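Local coordinates for uncharacterized protein Rv2277c (Mycobacterium tuberculosis, PDB 5VUG) that probably hydrolyses phosphoric diesters, as a TIM-barrel member of the glycerophosphodiester phosphodiesterase family, although its natural substrate is not established, at residues N26-I31 with P105-E110; D119-L124 with R150-S155; P133-V138 with A162-Q167; E174-T179 with A202-H207; F249-V254 with D266-D271. One frame throughout, in Å; residues are numbered along the deposited sequence.

Interaction 1 of 5, residues N26-I31 with P105-E110; sequences NTVLAI and PIPTLE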
# COMPACT_ATOMS: atom_id res chain seq x y z
N ASN A 26 8.71 16.44 -26.74
CA ASN A 26 8.16 17.78 -26.58
C ASN A 26 8.70 18.77 -27.62
O ASN A 26 8.87 19.96 -27.34
CB ASN A 26 8.36 18.29 -25.15
CG ASN A 26 7.41 17.64 -24.16
OD1 ASN A 26 6.21 17.51 -24.44
ND2 ASN A 26 7.94 17.23 -23.00
N THR A 27 8.93 18.30 -28.85
CA THR A 27 9.30 19.17 -29.97
C THR A 27 8.26 19.06 -31.08
O THR A 27 7.52 18.08 -31.16
CB THR A 27 10.69 18.84 -30.55
OG1 THR A 27 10.67 17.51 -31.08
CG2 THR A 27 11.76 18.97 -29.46
N VAL A 28 8.22 20.07 -31.95
CA VAL A 28 7.32 20.02 -33.11
C VAL A 28 7.67 18.86 -34.03
O VAL A 28 6.79 18.18 -34.56
CB VAL A 28 7.25 21.38 -33.83
CG1 VAL A 28 6.50 21.25 -35.17
CG2 VAL A 28 6.58 22.42 -32.92
N LEU A 29 8.97 18.59 -34.22
CA LEU A 29 9.37 17.42 -35.01
C LEU A 29 8.72 16.15 -34.47
O LEU A 29 8.14 15.37 -35.23
CB LEU A 29 10.89 17.28 -35.08
CG LEU A 29 11.39 16.07 -35.90
CD1 LEU A 29 10.99 16.21 -37.35
CD2 LEU A 29 12.90 15.86 -35.78
N ALA A 30 8.78 15.96 -33.15
CA ALA A 30 8.17 14.77 -32.57
C ALA A 30 6.65 14.76 -32.74
O ALA A 30 6.07 13.73 -33.09
CB ALA A 30 8.54 14.65 -31.09
N ILE A 31 6.00 15.91 -32.50
CA ILE A 31 4.55 16.01 -32.65
C ILE A 31 4.14 15.64 -34.06
O ILE A 31 3.21 14.85 -34.27
CB ILE A 31 4.06 17.42 -32.27
CG1 ILE A 31 4.24 17.68 -30.78
CG2 ILE A 31 2.57 17.59 -32.68
CD1 ILE A 31 4.12 19.16 -30.39
N PRO A 105 14.11 22.86 -31.75
CA PRO A 105 14.06 23.85 -30.67
C PRO A 105 12.90 23.60 -29.71
O PRO A 105 11.95 22.88 -30.01
CB PRO A 105 13.87 25.18 -31.40
CG PRO A 105 13.29 24.82 -32.72
CD PRO A 105 13.81 23.45 -33.06
N ILE A 106 12.98 24.24 -28.55
CA ILE A 106 11.83 24.30 -27.65
C ILE A 106 10.69 25.03 -28.35
O ILE A 106 10.86 26.18 -28.76
CB ILE A 106 12.16 25.00 -26.33
CG1 ILE A 106 13.21 24.22 -25.53
CG2 ILE A 106 10.89 25.25 -25.51
CD1 ILE A 106 13.68 24.96 -24.27
N PRO A 107 9.50 24.41 -28.47
CA PRO A 107 8.36 25.11 -29.08
C PRO A 107 7.45 25.75 -28.04
O PRO A 107 7.41 25.33 -26.88
CB PRO A 107 7.61 23.97 -29.77
CG PRO A 107 7.82 22.79 -28.78
CD PRO A 107 9.19 23.00 -28.17
N THR A 108 6.69 26.76 -28.45
CA THR A 108 5.65 27.25 -27.56
C THR A 108 4.48 26.27 -27.58
O THR A 108 4.31 25.48 -28.52
CB THR A 108 5.13 28.62 -28.02
OG1 THR A 108 4.54 28.52 -29.33
CG2 THR A 108 6.25 29.67 -28.01
N LEU A 109 3.66 26.33 -26.52
CA LEU A 109 2.42 25.55 -26.52
C LEU A 109 1.56 25.92 -27.72
O LEU A 109 0.95 25.05 -28.35
CB LEU A 109 1.66 25.78 -25.21
CG LEU A 109 0.26 25.14 -25.13
CD1 LEU A 109 0.33 23.62 -25.22
CD2 LEU A 109 -0.42 25.58 -23.85
N GLU A 110 1.53 27.21 -28.06
CA GLU A 110 0.73 27.67 -29.19
C GLU A 110 1.20 27.03 -30.50
O GLU A 110 0.39 26.58 -31.31
CB GLU A 110 0.77 29.20 -29.25
CG GLU A 110 -0.13 29.83 -30.29
CD GLU A 110 -0.63 31.22 -29.91
OE1 GLU A 110 -1.37 31.81 -30.71
OE2 GLU A 110 -0.29 31.72 -28.81
O HOH W 1 10.12 22.32 -31.92

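Interaction 2 of 5, residues D119-L124 with R150-S155; sequences DMTLFL and RSIVYS. With CA (calcium ion), chain B.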
# COMPACT_ATOMS: atom_id res chain seq x y z
N ASP A 119 -8.98 17.45 -34.76
CA ASP A 119 -9.63 16.38 -34.02
C ASP A 119 -8.81 15.87 -32.85
O ASP A 119 -9.31 15.05 -32.08
CB ASP A 119 -9.81 15.20 -34.96
CG ASP A 119 -8.49 14.74 -35.53
OD1 ASP A 119 -8.00 15.40 -36.46
OD2 ASP A 119 -7.92 13.77 -35.00
N MSE A 120 -7.55 16.27 -32.71
CA MSE A 120 -6.73 15.56 -31.74
C MSE A 120 -6.77 16.08 -30.32
O MSE A 120 -6.55 17.27 -30.04
CB MSE A 120 -5.29 15.40 -32.19
CG MSE A 120 -4.55 14.37 -31.32
SE MSE A 120 -2.90 14.18 -32.05
CE MSE A 120 -3.43 13.21 -33.62
N THR A 121 -7.05 15.14 -29.42
CA THR A 121 -7.11 15.46 -28.00
C THR A 121 -5.69 15.69 -27.50
O THR A 121 -4.78 14.90 -27.79
CB THR A 121 -7.76 14.31 -27.24
OG1 THR A 121 -9.05 14.02 -27.82
CG2 THR A 121 -7.93 14.67 -25.77
N LEU A 122 -5.51 16.78 -26.76
CA LEU A 122 -4.24 17.13 -26.14
C LEU A 122 -4.35 16.91 -24.64
O LEU A 122 -5.31 17.37 -24.01
CB LEU A 122 -3.92 18.60 -26.40
CG LEU A 122 -4.03 19.06 -27.86
CD1 LEU A 122 -3.69 20.54 -27.97
CD2 LEU A 122 -3.12 18.22 -28.75
N PHE A 123 -3.37 16.22 -24.08
CA PHE A 123 -3.24 16.08 -22.63
C PHE A 123 -2.04 16.92 -22.23
O PHE A 123 -0.93 16.67 -22.70
CB PHE A 123 -3.06 14.61 -22.26
CG PHE A 123 -4.23 13.76 -22.65
CD1 PHE A 123 -5.31 13.60 -21.78
CD2 PHE A 123 -4.29 13.18 -23.91
CE1 PHE A 123 -6.41 12.83 -22.15
CE2 PHE A 123 -5.39 12.41 -24.29
CZ PHE A 123 -6.45 12.24 -23.41
N LEU A 124 -2.28 17.94 -21.42
CA LEU A 124 -1.26 18.93 -21.07
C LEU A 124 -0.87 18.70 -19.63
O LEU A 124 -1.66 18.97 -18.71
CB LEU A 124 -1.81 20.34 -21.27
CG LEU A 124 -2.33 20.63 -22.68
CD1 LEU A 124 -2.81 22.09 -22.78
CD2 LEU A 124 -1.28 20.31 -23.73
N ARG A 150 -10.57 20.71 -26.77
CA ARG A 150 -9.91 19.44 -27.08
C ARG A 150 -8.70 19.20 -26.20
O ARG A 150 -7.90 18.30 -26.50
CB ARG A 150 -9.55 19.33 -28.56
CG ARG A 150 -8.48 20.32 -29.04
CD ARG A 150 -8.27 20.10 -30.54
NE ARG A 150 -7.38 21.08 -31.16
CZ ARG A 150 -6.12 20.84 -31.51
NH1 ARG A 150 -5.58 19.64 -31.29
NH2 ARG A 150 -5.39 21.78 -32.09
N SER A 151 -8.55 19.94 -25.10
CA SER A 151 -7.39 19.83 -24.23
C SER A 151 -7.81 19.41 -22.82
O SER A 151 -8.82 19.91 -22.29
CB SER A 151 -6.61 21.15 -24.18
OG SER A 151 -6.17 21.53 -25.48
N ILE A 152 -7.02 18.52 -22.22
CA ILE A 152 -7.25 18.00 -20.87
C ILE A 152 -6.02 18.36 -20.04
O ILE A 152 -4.91 17.94 -20.37
CB ILE A 152 -7.46 16.48 -20.88
CG1 ILE A 152 -8.64 16.09 -21.79
CG2 ILE A 152 -7.63 15.93 -19.45
CD1 ILE A 152 -9.98 16.60 -21.31
N VAL A 153 -6.22 19.12 -18.96
CA VAL A 153 -5.12 19.49 -18.08
C VAL A 153 -4.90 18.38 -17.06
O VAL A 153 -5.83 17.98 -16.36
CB VAL A 153 -5.39 20.83 -17.39
CG1 VAL A 153 -4.29 21.14 -16.39
CG2 VAL A 153 -5.51 21.94 -18.46
N TYR A 154 -3.65 17.93 -16.95
CA TYR A 154 -3.24 16.90 -16.00
C TYR A 154 -2.14 17.43 -15.09
O TYR A 154 -1.33 18.27 -15.49
CB TYR A 154 -2.69 15.64 -16.73
CG TYR A 154 -2.35 14.56 -15.73
CD1 TYR A 154 -3.35 13.75 -15.19
CD2 TYR A 154 -1.04 14.39 -15.27
CE1 TYR A 154 -3.06 12.80 -14.23
CE2 TYR A 154 -0.74 13.43 -14.31
CZ TYR A 154 -1.75 12.64 -13.80
OH TYR A 154 -1.45 11.69 -12.84
N SER A 155 -2.11 16.94 -13.85
CA SER A 155 -0.96 17.13 -12.96
C SER A 155 -0.93 16.01 -11.92
O SER A 155 -1.98 15.52 -11.50
CB SER A 155 -1.00 18.49 -12.25
OG SER A 155 0.15 18.69 -11.43
CA CA B . -10.27 13.46 -30.70
O HOH W 2 -9.95 12.27 -32.84
O HOH W 3 -8.11 12.57 -30.26

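Interaction 3 of 5, residues P133-V138 with A162-Q167; sequences PLVSAV and AAASRQ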
# COMPACT_ATOMS: atom_id res chain seq x y z
N PRO A 133 2.37 31.66 -12.38
CA PRO A 133 1.35 31.96 -13.39
C PRO A 133 1.13 30.93 -14.51
O PRO A 133 0.41 31.25 -15.46
CB PRO A 133 1.89 33.24 -14.02
CG PRO A 133 3.37 33.03 -14.01
CD PRO A 133 3.65 32.32 -12.70
N LEU A 134 1.73 29.74 -14.39
CA LEU A 134 1.60 28.72 -15.44
C LEU A 134 0.14 28.44 -15.79
O LEU A 134 -0.23 28.41 -16.96
CB LEU A 134 2.31 27.43 -15.02
CG LEU A 134 2.15 26.24 -15.97
CD1 LEU A 134 2.75 26.56 -17.32
CD2 LEU A 134 2.79 24.96 -15.39
N VAL A 135 -0.71 28.22 -14.78
CA VAL A 135 -2.09 27.80 -15.04
C VAL A 135 -2.85 28.89 -15.81
O VAL A 135 -3.52 28.61 -16.81
CB VAL A 135 -2.80 27.38 -13.74
CG1 VAL A 135 -4.30 27.28 -13.93
CG2 VAL A 135 -2.23 26.04 -13.23
N SER A 136 -2.73 30.15 -15.36
CA SER A 136 -3.38 31.25 -16.07
C SER A 136 -2.83 31.41 -17.49
O SER A 136 -3.59 31.64 -18.44
CB SER A 136 -3.21 32.55 -15.29
OG SER A 136 -3.83 33.63 -15.98
N ALA A 137 -1.51 31.32 -17.64
CA ALA A 137 -0.91 31.47 -18.96
C ALA A 137 -1.40 30.38 -19.91
O ALA A 137 -1.69 30.65 -21.09
CB ALA A 137 0.62 31.47 -18.85
N VAL A 138 -1.53 29.16 -19.40
CA VAL A 138 -2.04 28.07 -20.24
C VAL A 138 -3.50 28.30 -20.60
O VAL A 138 -3.90 28.14 -21.76
CB VAL A 138 -1.82 26.70 -19.56
CG1 VAL A 138 -2.61 25.60 -20.31
CG2 VAL A 138 -0.32 26.35 -19.54
N ALA A 162 -6.47 21.81 -8.73
CA ALA A 162 -7.48 22.72 -8.18
C ALA A 162 -7.41 24.10 -8.83
O ALA A 162 -8.45 24.71 -9.12
CB ALA A 162 -7.31 22.82 -6.66
N ALA A 163 -6.20 24.61 -9.05
CA ALA A 163 -6.05 25.89 -9.72
C ALA A 163 -6.59 25.84 -11.15
O ALA A 163 -7.26 26.78 -11.60
CB ALA A 163 -4.57 26.30 -9.73
N ALA A 164 -6.32 24.75 -11.87
CA ALA A 164 -6.83 24.61 -13.23
C ALA A 164 -8.36 24.63 -13.24
O ALA A 164 -8.97 25.26 -14.10
CB ALA A 164 -6.28 23.34 -13.88
N SER A 165 -8.98 23.98 -12.25
CA SER A 165 -10.44 23.95 -12.17
C SER A 165 -11.05 25.31 -11.86
O SER A 165 -12.24 25.50 -12.10
CB SER A 165 -10.90 22.89 -11.17
OG SER A 165 -10.65 21.59 -11.68
N ARG A 166 -10.27 26.25 -11.34
CA ARG A 166 -10.77 27.61 -11.14
C ARG A 166 -10.71 28.47 -12.40
O ARG A 166 -11.22 29.59 -12.37
CB ARG A 166 -10.03 28.31 -9.99
CG ARG A 166 -10.21 27.63 -8.63
CD ARG A 166 -9.66 28.48 -7.49
NE ARG A 166 -8.21 28.52 -7.45
CZ ARG A 166 -7.45 27.62 -6.83
NH1 ARG A 166 -8.01 26.59 -6.20
NH2 ARG A 166 -6.13 27.74 -6.84
N GLN A 167 -10.10 27.98 -13.48
CA GLN A 167 -10.05 28.73 -14.74
C GLN A 167 -11.25 28.38 -15.61
O GLN A 167 -11.49 27.21 -15.92
CB GLN A 167 -8.77 28.41 -15.52
CG GLN A 167 -7.48 28.81 -14.83
CD GLN A 167 -7.23 30.31 -14.84
OE1 GLN A 167 -7.64 31.03 -15.76
NE2 GLN A 167 -6.54 30.79 -13.82
O HOH W 4 -6.31 33.63 -16.04

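Interaction 4 of 5, residues E174-T179 with A202-H207; sequences ESRDVT and AGFELH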
# COMPACT_ATOMS: atom_id res chain seq x y z
N GLU A 174 -9.14 14.28 -13.36
CA GLU A 174 -9.25 13.99 -11.94
C GLU A 174 -7.87 14.12 -11.29
O GLU A 174 -6.85 13.76 -11.88
CB GLU A 174 -9.77 12.57 -11.75
CG GLU A 174 -9.82 12.15 -10.30
CD GLU A 174 -10.67 10.93 -10.08
OE1 GLU A 174 -10.16 9.81 -10.31
OE2 GLU A 174 -11.85 11.11 -9.68
N SER A 175 -7.84 14.65 -10.06
CA SER A 175 -6.57 14.75 -9.36
C SER A 175 -5.96 13.37 -9.12
O SER A 175 -6.67 12.37 -8.92
CB SER A 175 -6.74 15.47 -8.02
OG SER A 175 -7.37 14.62 -7.08
N ARG A 176 -4.63 13.31 -9.16
CA ARG A 176 -3.98 12.03 -8.93
C ARG A 176 -4.28 11.48 -7.53
O ARG A 176 -4.44 10.27 -7.35
CB ARG A 176 -2.47 12.14 -9.18
CG ARG A 176 -1.72 10.82 -9.10
CD ARG A 176 -0.30 11.00 -9.58
NE ARG A 176 0.46 9.74 -9.62
CZ ARG A 176 0.85 9.15 -10.75
NH1 ARG A 176 0.55 9.68 -11.94
NH2 ARG A 176 1.55 8.03 -10.69
N ASP A 177 -4.38 12.37 -6.53
CA ASP A 177 -4.72 11.90 -5.18
C ASP A 177 -6.01 11.09 -5.18
O ASP A 177 -6.09 10.04 -4.53
CB ASP A 177 -4.86 13.07 -4.21
CG ASP A 177 -3.54 13.72 -3.84
OD1 ASP A 177 -2.48 13.10 -4.05
OD2 ASP A 177 -3.57 14.85 -3.30
N VAL A 178 -7.04 11.57 -5.89
CA VAL A 178 -8.33 10.89 -5.88
C VAL A 178 -8.26 9.59 -6.69
O VAL A 178 -8.74 8.54 -6.24
CB VAL A 178 -9.44 11.83 -6.38
CG1 VAL A 178 -10.75 11.07 -6.55
CG2 VAL A 178 -9.62 13.00 -5.41
N THR A 179 -7.67 9.65 -7.88
CA THR A 179 -7.51 8.45 -8.69
C THR A 179 -6.77 7.36 -7.92
O THR A 179 -7.20 6.20 -7.89
CB THR A 179 -6.74 8.80 -9.97
OG1 THR A 179 -7.53 9.68 -10.78
CG2 THR A 179 -6.42 7.53 -10.78
N ALA A 202 -9.06 10.01 -15.92
CA ALA A 202 -8.15 9.60 -14.86
C ALA A 202 -7.08 8.73 -15.48
O ALA A 202 -7.32 8.07 -16.50
CB ALA A 202 -8.88 8.80 -13.78
N GLY A 203 -5.89 8.72 -14.88
CA GLY A 203 -4.80 7.90 -15.38
C GLY A 203 -3.89 7.40 -14.28
O GLY A 203 -3.82 7.98 -13.20
N PHE A 204 -3.22 6.29 -14.56
CA PHE A 204 -2.24 5.75 -13.62
C PHE A 204 -1.42 4.70 -14.35
O PHE A 204 -1.92 4.08 -15.30
CB PHE A 204 -2.90 5.11 -12.39
CG PHE A 204 -2.08 5.22 -11.14
CD1 PHE A 204 -2.05 6.40 -10.42
CD2 PHE A 204 -1.35 4.14 -10.68
CE1 PHE A 204 -1.29 6.51 -9.26
CE2 PHE A 204 -0.59 4.23 -9.52
CZ PHE A 204 -0.56 5.42 -8.81
N GLU A 205 -0.18 4.50 -13.90
CA GLU A 205 0.70 3.47 -14.44
C GLU A 205 0.08 2.08 -14.31
O GLU A 205 -0.62 1.77 -13.35
CB GLU A 205 2.03 3.47 -13.67
CG GLU A 205 3.02 4.56 -14.05
CD GLU A 205 2.69 5.94 -13.50
OE1 GLU A 205 1.71 6.09 -12.74
OE2 GLU A 205 3.43 6.88 -13.85
N LEU A 206 0.39 1.23 -15.30
CA LEU A 206 0.01 -0.18 -15.22
C LEU A 206 0.79 -0.92 -14.14
O LEU A 206 0.28 -1.89 -13.57
CB LEU A 206 0.26 -0.88 -16.56
CG LEU A 206 -0.93 -1.06 -17.51
CD1 LEU A 206 -1.66 0.24 -17.71
CD2 LEU A 206 -0.45 -1.65 -18.85
N HIS A 207 2.02 -0.49 -13.87
CA HIS A 207 2.87 -1.04 -12.82
C HIS A 207 3.49 0.13 -12.08
O HIS A 207 4.07 1.02 -12.71
CB HIS A 207 4.01 -1.85 -13.41
CG HIS A 207 3.58 -2.81 -14.47
ND1 HIS A 207 3.21 -4.10 -14.20
CD2 HIS A 207 3.46 -2.65 -15.81
CE1 HIS A 207 2.88 -4.71 -15.33
NE2 HIS A 207 3.03 -3.85 -16.32
O HOH W 5 -6.14 11.13 -12.61
O HOH W 6 2.88 9.29 -13.64

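Interaction 5 of 5, residues F249-V254 with D266-D271; sequences FAVKTV and DAVLVD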
# COMPACT_ATOMS: atom_id res chain seq x y z
N PHE A 249 -0.86 4.61 -17.88
CA PHE A 249 0.42 5.26 -18.11
C PHE A 249 1.52 4.20 -18.25
O PHE A 249 1.39 3.07 -17.79
CB PHE A 249 0.79 6.16 -16.92
CG PHE A 249 -0.16 7.32 -16.68
CD1 PHE A 249 -0.99 7.80 -17.69
CD2 PHE A 249 -0.16 7.97 -15.45
CE1 PHE A 249 -1.83 8.89 -17.46
CE2 PHE A 249 -1.00 9.05 -15.21
CZ PHE A 249 -1.83 9.52 -16.22
N ALA A 250 2.62 4.61 -18.89
CA ALA A 250 3.82 3.77 -18.99
C ALA A 250 3.52 2.41 -19.64
O ALA A 250 3.90 1.36 -19.13
CB ALA A 250 4.52 3.62 -17.64
N VAL A 251 2.81 2.45 -20.76
CA VAL A 251 2.48 1.26 -21.53
C VAL A 251 3.63 1.05 -22.52
O VAL A 251 3.79 1.83 -23.47
CB VAL A 251 1.13 1.41 -22.24
CG1 VAL A 251 0.83 0.20 -23.14
CG2 VAL A 251 0.01 1.62 -21.19
N LYS A 252 4.45 0.03 -22.27
CA LYS A 252 5.71 -0.18 -22.98
C LYS A 252 5.73 -1.45 -23.82
O LYS A 252 6.21 -1.42 -24.96
CB LYS A 252 6.88 -0.24 -22.00
CG LYS A 252 6.97 0.94 -21.05
CD LYS A 252 8.14 0.79 -20.08
CE LYS A 252 7.82 1.45 -18.75
NZ LYS A 252 6.60 0.82 -18.16
N THR A 253 5.25 -2.57 -23.29
CA THR A 253 5.38 -3.86 -23.94
C THR A 253 4.07 -4.25 -24.60
O THR A 253 3.00 -3.73 -24.26
CB THR A 253 5.76 -4.94 -22.93
OG1 THR A 253 4.67 -5.13 -22.01
CG2 THR A 253 6.99 -4.53 -22.14
N VAL A 254 4.16 -5.20 -25.54
CA VAL A 254 2.93 -5.75 -26.11
C VAL A 254 2.07 -6.38 -25.02
O VAL A 254 0.84 -6.36 -25.11
CB VAL A 254 3.23 -6.73 -27.27
CG1 VAL A 254 3.86 -8.02 -26.76
CG2 VAL A 254 1.97 -7.02 -28.05
N ASP A 266 -9.56 3.24 -21.91
CA ASP A 266 -9.88 4.16 -23.00
C ASP A 266 -8.64 4.57 -23.78
O ASP A 266 -8.74 4.89 -24.97
CB ASP A 266 -10.58 5.40 -22.45
CG ASP A 266 -11.92 5.08 -21.86
OD1 ASP A 266 -12.92 5.00 -22.61
OD2 ASP A 266 -11.98 4.88 -20.64
N ALA A 267 -7.48 4.58 -23.13
CA ALA A 267 -6.27 5.09 -23.74
C ALA A 267 -5.05 4.44 -23.10
O ALA A 267 -5.09 4.00 -21.94
CB ALA A 267 -6.18 6.62 -23.56
N VAL A 268 -3.96 4.40 -23.87
CA VAL A 268 -2.65 3.99 -23.38
C VAL A 268 -1.62 5.05 -23.74
O VAL A 268 -1.65 5.62 -24.84
CB VAL A 268 -2.21 2.61 -23.94
CG1 VAL A 268 -3.10 1.51 -23.40
CG2 VAL A 268 -2.21 2.60 -25.48
N LEU A 269 -0.71 5.33 -22.81
CA LEU A 269 0.29 6.38 -22.96
C LEU A 269 1.62 5.72 -23.32
O LEU A 269 2.19 4.99 -22.51
CB LEU A 269 0.39 7.16 -21.64
CG LEU A 269 1.21 8.45 -21.60
CD1 LEU A 269 0.78 9.42 -22.69
CD2 LEU A 269 1.06 9.11 -20.23
N VAL A 270 2.11 5.98 -24.54
CA VAL A 270 3.21 5.23 -25.14
C VAL A 270 4.39 6.14 -25.48
O VAL A 270 4.22 7.24 -26.02
CB VAL A 270 2.76 4.41 -26.37
CG1 VAL A 270 1.58 3.50 -26.01
CG2 VAL A 270 2.41 5.32 -27.56
N ASP A 271 5.61 5.65 -25.20
CA ASP A 271 6.81 6.39 -25.57
C ASP A 271 7.15 6.26 -27.04
O ASP A 271 7.87 7.11 -27.58
CB ASP A 271 8.02 5.91 -24.76
CG ASP A 271 7.97 6.34 -23.30
OD1 ASP A 271 6.96 6.92 -22.87
OD2 ASP A 271 8.97 6.12 -22.58
O HOH W 7 6.03 3.31 -23.66

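Interaction 1 of 5, residues N26-I31 with P105-E110
The pyrrolidine ring of P107 lies against the turn that leads into helix 28-36, overlapping the peptide of N26 and the side chain of V28. Its CD meets N26 O at 3.2 Å, and its CG stands 4.1 Å from T27 CA. Ring and valine slide past each other in opposite directions, V28 CG2 reaching P107 CB at 3.7 Å. With CG1 anti to the backbone N (chi1 170°), V28 keeps CG2 beside its own backbone N, on the flank where the proline lies. T27 is the N-cap of helix 28-36: its OG1 accepts from A30 N at 3.2 Å and also bonds to P24 O, while its CG2 reaches only loosely toward P105 O. A water joins the two backbones, accepting from V28 N at 2.9 Å and donating to P105 O at 2.7 Å, and in this way occupies a first-turn N-H of the helix. Nearby, the amide of N26 is held by T45 of strand 41-48, and P107 bonds through its backbone to L56. Direct contact is therefore van der Waals, between a proline ring, a carbonyl oxygen and a valine methyl, and the polar link between the segments runs through one water.

Interaction 2 of 5, residues D119-L124 with R150-S155
R150 stretches back along the partner segment and crosses L122 at a slant, its guanidinium turned edge-on to the carbonyl of M120. R150 NH1 donates to M120 O at 2.8 Å, in the carbonyl plane and on a lone pair, and the oxygen lies only 2° out of the guanidinium plane. CG sits between backbone N and carbonyl carbon (chi1 66°), and the chain then runs extended to NE, which carries the group to that carbonyl; L122 CD1 lies over one guanidinium face. T116 takes a further bond from NH1. F123 and I152 lie side by side on one face of the sheet, pointing the same way, and ring atom F123 CD1 meets I152 CB at 3.7 Å. L122, L124, S151 and V153 take the other, L122 CD1 touching S151 OG at 3.7 Å; that hydroxyl bonds to A147 O. Between these layers the parallel ladder alternates: L122 N to R150 O, I152 N to L122 O at 2.7 Å, L124 N to I152 O, and Y154 N to L124 O at 2.9 Å. Just before strand 121-125, at the N-terminal end of the pair, D119 O binds a calcium ion at 2.3 Å, and a water on the metal accepts from T121 N. F123 also meets W201 edge-to-face, and Y154 OH bonds to R176. Two neighbouring parallel strands, 121-125 and 151-154, joined through helix 134-145, form a beta-alpha-beta crossover of the TIM barrel.

Interaction 3 of 5, residues P133-V138 with A162-Q167
Helices 134-145 and 158-165 are neighbours in the outer layer of the TIM barrel, and V135 points from the first helix toward the second. The apolar contacts centre on its two methyls. With chi1 at 166°, V135 CG1 lies anti to the backbone N and reaches the last turn of the partner helix, 3.7 Å from A164 CA. The same methyl meets the aliphatic part of Q167, V135 CG1 to Q167 CG at 3.6 Å, the two side chains crossing at a slant. V135 CG2 touches A163 CB more loosely, at 4.2 Å. Consistent with the small alanines, the CA atoms of V135 and A164 are 6.0 Å apart. Around this patch, V135 also rests on L126 of the loop after strand 121-125, and A164 on V172 of strand 171-172. The polar contacts lie to one side, after the helix, where Q167 is bent at chi2 (-74°) and its amide turns back over S136. Q167 NE2 packs 3.9 Å from S136 CA. S136 OG is also bonded to Q140 NE2 one turn on. A water bridges the two side chains, 2.5 Å from S136 OG and donating to Q167 OE1 at 2.9 Å.

Interaction 4 of 5, residues E174-T179 with A202-H207
R176 and E205 form a salt bridge across the contact, R176 NH2 donating to E205 OE1 at 2.8 Å. The bond is somewhat bent, 149° at the hydrogen, and OE1 is met on its syn side; the guanidinium and carboxylate planes stand 65° apart. R176 has its CG anti to the backbone N and runs extended to NE, long enough to bring its guanidinium from the helix start to the end of the strand. A water donates to E205 OE2 at 2.5 Å and takes a weak bond from R176 NH1, closing a second route between the charges. R176 NE forms a salt bridge with E214 of the second subunit, and NH1 bonds to Y154 OH, so the guanidinium is gripped on several sides. F204 CD1 and CE1 lie over one guanidinium face, R176 NH2 being 3.5 Å from F204 CE1, with the planes inclined by 35°. E205 is about 4 Å from a bound glycerol. Farther back, T179 OG1 donates to E174 OE1 at 2.7 Å, on the anti lone pair, and that oxygen also pairs with R182. A second water joins E174 O, T179 OG1 and, weakly, G203 N. T179 OG1 and A202 CB pack at 3.4 Å. S175 caps helix 176-189 by accepting from V178 N. This helix, after strand 171-172, leads back to strand 201-205 of the TIM barrel; F238 of helix 232-239 covers T179 and A202, while strand 245-249 pairs with strand 201-205 in parallel.

Interaction 5 of 5, residues F249-V254 with D266-D271
V251 packs across V268 at about a right angle, its CG2 meeting V268 CB at 3.7 Å. CG1 lies anti to the backbone N (chi1 175°), and both methyls face V268, V251 CG1 in looser touch with V268 CB at 4.0 Å. On the other flank of the backbone, L269 CD2 reaches the ring of F249 obliquely, 3.5 Å from F249 CD1. V270 CG1 completes the apolar set at 4.3 Å from V251 CB. A single direct hydrogen bond joins the two backbones: V251 N donates to L269 O at 3.1 Å. Where the segments part, a water continues the link, donating to V251 O at 2.7 Å and accepting from D271 N at 2.8 Å. At the edge K252 curls back on its own segment, NZ donating to A250 O from above the carbonyl plane, not on a lone pair. D271 OD1 is hydrogen-bonded to H16 ND1, at the end of strand 12-16. F249 is the last residue of strand 245-249; its backbone pairs with F204 and L206, and its ring meets Y154 edge-to-face and also W43. The contact thus joins the end of one parallel strand to the next, 267-270, which has strand 12-16 on its far side; with helix 254-263 as the connection, strands 245-249 and 267-270 form a beta-alpha-beta unit of the TIM barrel.

Along the chain, interaction 1 closes before interaction 2 opens, interactions 2 and 3 alternate their segments, and interactions 4 and 5 follow in series. Interactions 2, 4 and 5 all reach the curled sheet of the barrel, whereas interaction 3 joins two outer helices and touches interaction 2 through V153 and A164. L109 ties interaction 1 to both, packing on L124 and V138. Interactions 4 and 5, centres about 14 Å apart, share backbone pairing between F204 and F249. Y154 links interaction 2 to interactions 4 and 5. Interactions 3 and 5, with centres about 27 Å apart, lie on opposite sides of the chain's centre. The contacts are spread round the TIM barrel, three on its sheet and two in the surrounding layer.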